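Local coordinates for triacylglycerol lipase (PDB 3O0D), which probably hydrolyses triacylglycerols as a secreted, glycosylated alpha/beta-hydrolase lipase of the class 3 family, at residues 197-200 / 201-204; 286-289 / 290-293. One frame throughout, in Å; residues are numbered along the deposited sequence.

Two local contacts are described, in series along the chain and on opposite sides of its centre. Contact 1 comes first, within helix 195-206, which carries the chain from strand 183-187 to its parallel neighbour 222-227 in the large mixed sheet of this alpha/beta-hydrolase. Contact 2 follows near the C-terminus, in the region of the short helix 285-290 and the loop after it, and holds the histidine of a probable Ser-His-Asp triad. The centres of contact 1 and contact 2 are about 27 Å apart, and the nearest atoms of contact 1 and contact 2 about 17 Å apart, so the two do not touch. Contact 1 thus belongs to the scaffold around the sheet, while contact 2 belongs to the likely active site.

Contact 1. Residues 197-200 / 201-204; sequences FANW and VDKL
Val201 lays its CG2 methyl over one face of the Phe197 ring, and this i to i+4 pair is the tight part of the contact. Val201 CG2 sits 3.7 Å from the centroid of the Phe197 ring, only 16° off the normal, a clear CH-pi contact. With CG1 anti to the backbone N (chi1 169°), CG2 is left beside that nitrogen, facing back down the helix to Phe197. The same turn is tied by Val201 N to Phe197 O at 2.8 Å, a nearly straight bond at 173°. Trp200 crosses Val201 at about a right angle, its CE3 3.9 Å from Val201 CG2. One helical turn on, Leu204 runs alongside Trp200 and places CD2 over a face of the indole, offset toward the rim, 4.1 Å from Trp200 CH2. Shortening Trp200 to an alanine is likely to open a gap beside Val201 CG2 and leave Leu204 CD2 without the indole face it rests on.

The looser, solvent side belongs to Asn199 and Lys203. Asn199 reaches Asp202 only through a water, which accepts from Asn199 ND2 at 2.9 Å and donates to Asp202 OD2 at 2.6 Å. Asp202 itself is buried and held by bonds, its OD1 taking a further one from Ser245 N. Exposed Lys203 leads its amino end away to a salt bridge with Glu209. In the fold, helix 195-206 is the crossover of the beta-alpha-beta unit formed with strands 183-187 and 222-227, and Phe197, Trp200 and Val201 all pack on Ile173 of helix 163-177.

Contact 2. Residues 286-289 / 290-293; sequences IGNH and LQYF
Leu290 N is gripped by two carbonyls in the region of helix 285-290, in the turn that presents the probable triad histidine of this alpha/beta-hydrolase. The sounder bond goes to Gly287 O at 3.1 Å from Leu290 N, an i to i+3 link of 3-10 type whose donor stands well above the carbonyl plane. The other, from Leu290 N to Ile286 O at 3.2 Å, is weak, bent to 121°. Leu290 folds back over the same turn, with CG anti to its own carbonyl carbon (chi1 -51°), which brings Leu290 CG to 3.3 Å from Ile286 O.

With CG anti to its backbone N, His289 carries its imidazole to where both ring nitrogens are held: NE2 bonds Ser162 OG, on what looks like a nucleophile elbow, and ND1 bonds Asp230 OD2, a geometry consistent with a charge relay. Tyr292 OH reaches that same Asp230 oxygen, so it probably helps position the acid of the triad.

Gln291 comes back along the helix, its CG 3.4 Å from Gly287 O. The Gln291 amide lies within 13° of parallel to that of Asn288, with Gln291 OE1 and Asn288 OD1 3.6 Å apart. Each amide is secured by an outside bond, Gln291 OE1 to His227 NE2 and Asn288 ND2 to Gly229 O. Beyond Gln291 the chain turns the edge of the tyrosine ring to the histidine carbonyl: Tyr292 CE1 lies 3.2 Å from His289 O, with that oxygen near the ring plane.

Contact 1. Residues 197-200 / 201-204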
loop_
_atom_site.group_PDB
_atom_site.type_symbol
_atom_site.label_atom_id
_atom_site.label_comp_id
_atom_site.label_asym_id
_atom_site.label_seq_id
_atom_site.Cartn_x
_atom_site.Cartn_y
_atom_site.Cartn_z
ATOM N N PHE A 197 -12.168 9.564 7.797
ATOM C CA PHE A 197 -11.738 8.650 6.760
ATOM C C PHE A 197 -11.238 7.332 7.415
ATOM O O PHE A 197 -11.664 6.239 7.031
ATOM C CB PHE A 197 -10.625 9.301 5.956
ATOM C CG PHE A 197 -9.955 8.382 4.962
ATOM C CD1 PHE A 197 -10.534 8.060 3.763
ATOM C CD2 PHE A 197 -8.728 7.789 5.311
ATOM C CE1 PHE A 197 -9.887 7.222 2.864
ATOM C CE2 PHE A 197 -8.026 6.900 4.405
ATOM C CZ PHE A 197 -8.583 6.630 3.218
ATOM N N ALA A 198 -10.398 7.457 8.429
ATOM C CA ALA A 198 -9.762 6.230 9.009
ATOM C C ALA A 198 -10.863 5.306 9.569
ATOM O O ALA A 198 -10.816 4.101 9.380
ATOM C CB ALA A 198 -8.807 6.661 10.108
ATOM N N ASN A 199 -11.829 5.858 10.305
ATOM C CA ASN A 199 -12.849 5.034 10.916
ATOM C C ASN A 199 -13.812 4.460 9.897
ATOM O O ASN A 199 -14.283 3.301 10.068
ATOM C CB ASN A 199 -13.568 5.814 12.013
ATOM C CG ASN A 199 -12.664 6.114 13.205
ATOM O OD1 ASN A 199 -12.644 7.245 13.719
ATOM N ND2 ASN A 199 -11.910 5.096 13.675
ATOM N N TRP A 200 -14.030 5.195 8.806
ATOM C CA TRP A 200 -14.891 4.758 7.769
ATOM C C TRP A 200 -14.237 3.585 7.017
ATOM O O TRP A 200 -14.892 2.547 6.766
ATOM C CB TRP A 200 -15.238 5.929 6.869
ATOM C CG TRP A 200 -15.959 5.502 5.571
ATOM C CD1 TRP A 200 -17.297 5.162 5.461
ATOM C CD2 TRP A 200 -15.425 5.412 4.282
ATOM N NE1 TRP A 200 -17.595 4.857 4.182
ATOM C CE2 TRP A 200 -16.470 4.986 3.426
ATOM C CE3 TRP A 200 -14.157 5.629 3.730
ATOM C CZ2 TRP A 200 -16.286 4.814 2.048
ATOM C CZ3 TRP A 200 -13.977 5.438 2.375
ATOM C CH2 TRP A 200 -15.031 5.019 1.545
ATOM N N VAL A 201 -12.924 3.731 6.716
ATOM C CA VAL A 201 -12.125 2.638 6.115
ATOM C C VAL A 201 -12.192 1.402 7.041
ATOM O O VAL A 201 -12.367 0.278 6.519
ATOM C CB VAL A 201 -10.708 3.082 5.898
ATOM C CG1 VAL A 201 -9.800 1.813 5.529
ATOM C CG2 VAL A 201 -10.684 4.109 4.748
ATOM N N ASP A 202 -12.093 1.553 8.345
ATOM C CA ASP A 202 -12.123 0.381 9.254
ATOM C C ASP A 202 -13.540 -0.274 9.131
ATOM O O ASP A 202 -13.683 -1.469 9.079
ATOM C CB ASP A 202 -11.875 0.764 10.689
ATOM C CG ASP A 202 -10.399 0.934 11.045
ATOM O OD1 ASP A 202 -9.548 0.698 10.124
ATOM O OD2 ASP A 202 -10.080 1.380 12.197
ATOM N N LYS A 203 -14.602 0.551 9.113
ATOM C CA LYS A 203 -15.925 -0.058 8.952
ATOM C C LYS A 203 -16.044 -0.788 7.636
ATOM O O LYS A 203 -16.641 -1.862 7.580
ATOM C CB LYS A 203 -17.001 1.050 9.047
ATOM C CG LYS A 203 -17.118 1.614 10.410
ATOM C CD LYS A 203 -18.307 2.659 10.515
ATOM C CE LYS A 203 -17.923 3.806 11.436
ATOM N NZ LYS A 203 -19.045 4.650 12.079
ATOM N N LEU A 204 -15.492 -0.208 6.558
ATOM C CA LEU A 204 -15.619 -0.693 5.226
ATOM C C LEU A 204 -14.904 -2.041 5.163
ATOM O O LEU A 204 -15.425 -3.028 4.632
ATOM C CB LEU A 204 -15.079 0.301 4.194
ATOM C CG LEU A 204 -15.106 0.042 2.708
ATOM C CD1 LEU A 204 -16.565 0.075 2.108
ATOM C CD2 LEU A 204 -14.294 1.057 1.966
HETATM O O HOH W 1 -11.893 2.221 13.831
#

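Contact 2. Residues 286-289 / 290-293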
loop_
_atom_site.group_PDB
_atom_site.type_symbol
_atom_site.label_atom_id
_atom_site.label_comp_id
_atom_site.label_asym_id
_atom_site.label_seq_id
_atom_site.Cartn_x
_atom_site.Cartn_y
_atom_site.Cartn_z
ATOM N N ILE A 286 15.665 7.060 4.431
ATOM C CA ILE A 286 15.476 6.324 3.172
ATOM C C ILE A 286 15.827 4.844 3.402
ATOM O O ILE A 286 15.021 3.966 3.059
ATOM C CB ILE A 286 16.221 6.884 1.942
ATOM C CG1 ILE A 286 15.712 8.255 1.573
ATOM C CG2 ILE A 286 16.093 5.979 0.697
ATOM C CD1 ILE A 286 14.204 8.360 1.245
ATOM N N GLY A 287 16.991 4.543 4.028
ATOM C CA GLY A 287 17.366 3.153 4.102
ATOM C C GLY A 287 16.319 2.343 4.852
ATOM O O GLY A 287 16.014 1.174 4.438
ATOM N N ASN A 288 15.767 2.874 5.952
ATOM C CA ASN A 288 14.839 2.114 6.789
ATOM C C ASN A 288 13.514 1.968 6.058
ATOM O O ASN A 288 12.793 1.009 6.256
ATOM C CB ASN A 288 14.517 2.835 8.090
ATOM C CG ASN A 288 15.750 2.910 9.037
ATOM O OD1 ASN A 288 16.663 2.117 8.903
ATOM N ND2 ASN A 288 15.724 3.811 10.003
ATOM N N HIS A 289 13.232 2.923 5.196
ATOM C CA HIS A 289 12.016 2.832 4.364
ATOM C C HIS A 289 12.112 1.822 3.244
ATOM O O HIS A 289 11.064 1.385 2.706
ATOM C CB HIS A 289 11.787 4.234 3.752
ATOM C CG HIS A 289 10.517 4.378 2.921
ATOM N ND1 HIS A 289 9.266 4.015 3.398
ATOM C CD2 HIS A 289 10.310 4.983 1.717
ATOM C CE1 HIS A 289 8.337 4.421 2.529
ATOM N NE2 HIS A 289 8.954 4.970 1.484
ATOM N N LEU A 290 13.312 1.310 2.925
ATOM C CA LEU A 290 13.472 0.266 1.847
ATOM C C LEU A 290 13.314 -1.177 2.371
ATOM O O LEU A 290 13.180 -2.058 1.555
ATOM C CB LEU A 290 14.834 0.330 1.147
ATOM C CG LEU A 290 15.173 1.750 0.650
ATOM C CD1 LEU A 290 16.443 1.647 -0.248
ATOM C CD2 LEU A 290 13.938 2.373 -0.077
ATOM N N GLN A 291 13.471 -1.394 3.666
ATOM C CA GLN A 291 13.634 -2.715 4.257
ATOM C C GLN A 291 12.336 -3.423 4.629
ATOM O O GLN A 291 11.965 -3.408 5.736
ATOM C CB GLN A 291 14.600 -2.669 5.474
ATOM C CG GLN A 291 15.962 -2.158 5.113
ATOM C CD GLN A 291 16.811 -1.781 6.314
ATOM O OE1 GLN A 291 16.405 -1.054 7.146
ATOM N NE2 GLN A 291 18.029 -2.243 6.317
ATOM N N TYR A 292 11.706 -4.020 3.618
ATOM C CA TYR A 292 10.410 -4.660 3.722
ATOM C C TYR A 292 10.470 -6.096 3.147
ATOM O O TYR A 292 10.005 -6.318 2.116
ATOM C CB TYR A 292 9.328 -3.829 2.998
ATOM C CG TYR A 292 8.843 -2.656 3.825
ATOM C CD1 TYR A 292 9.458 -1.417 3.751
ATOM C CD2 TYR A 292 7.824 -2.791 4.690
ATOM C CE1 TYR A 292 9.059 -0.382 4.510
ATOM C CE2 TYR A 292 7.405 -1.768 5.455
ATOM C CZ TYR A 292 8.028 -0.541 5.406
ATOM O OH TYR A 292 7.578 0.445 6.247
ATOM N N PHE A 293 11.046 -7.015 3.917
ATOM C CA PHE A 293 11.308 -8.410 3.490
ATOM C C PHE A 293 12.429 -8.488 2.446
ATOM O O PHE A 293 13.423 -9.134 2.648
ATOM C CB PHE A 293 10.045 -9.151 2.989
ATOM C CG PHE A 293 8.977 -9.324 4.033
ATOM C CD1 PHE A 293 7.933 -8.470 4.093
ATOM C CD2 PHE A 293 8.979 -10.372 4.898
ATOM C CE1 PHE A 293 7.020 -8.561 5.002
ATOM C CE2 PHE A 293 8.005 -10.455 5.825
ATOM C CZ PHE A 293 7.019 -9.534 5.850
#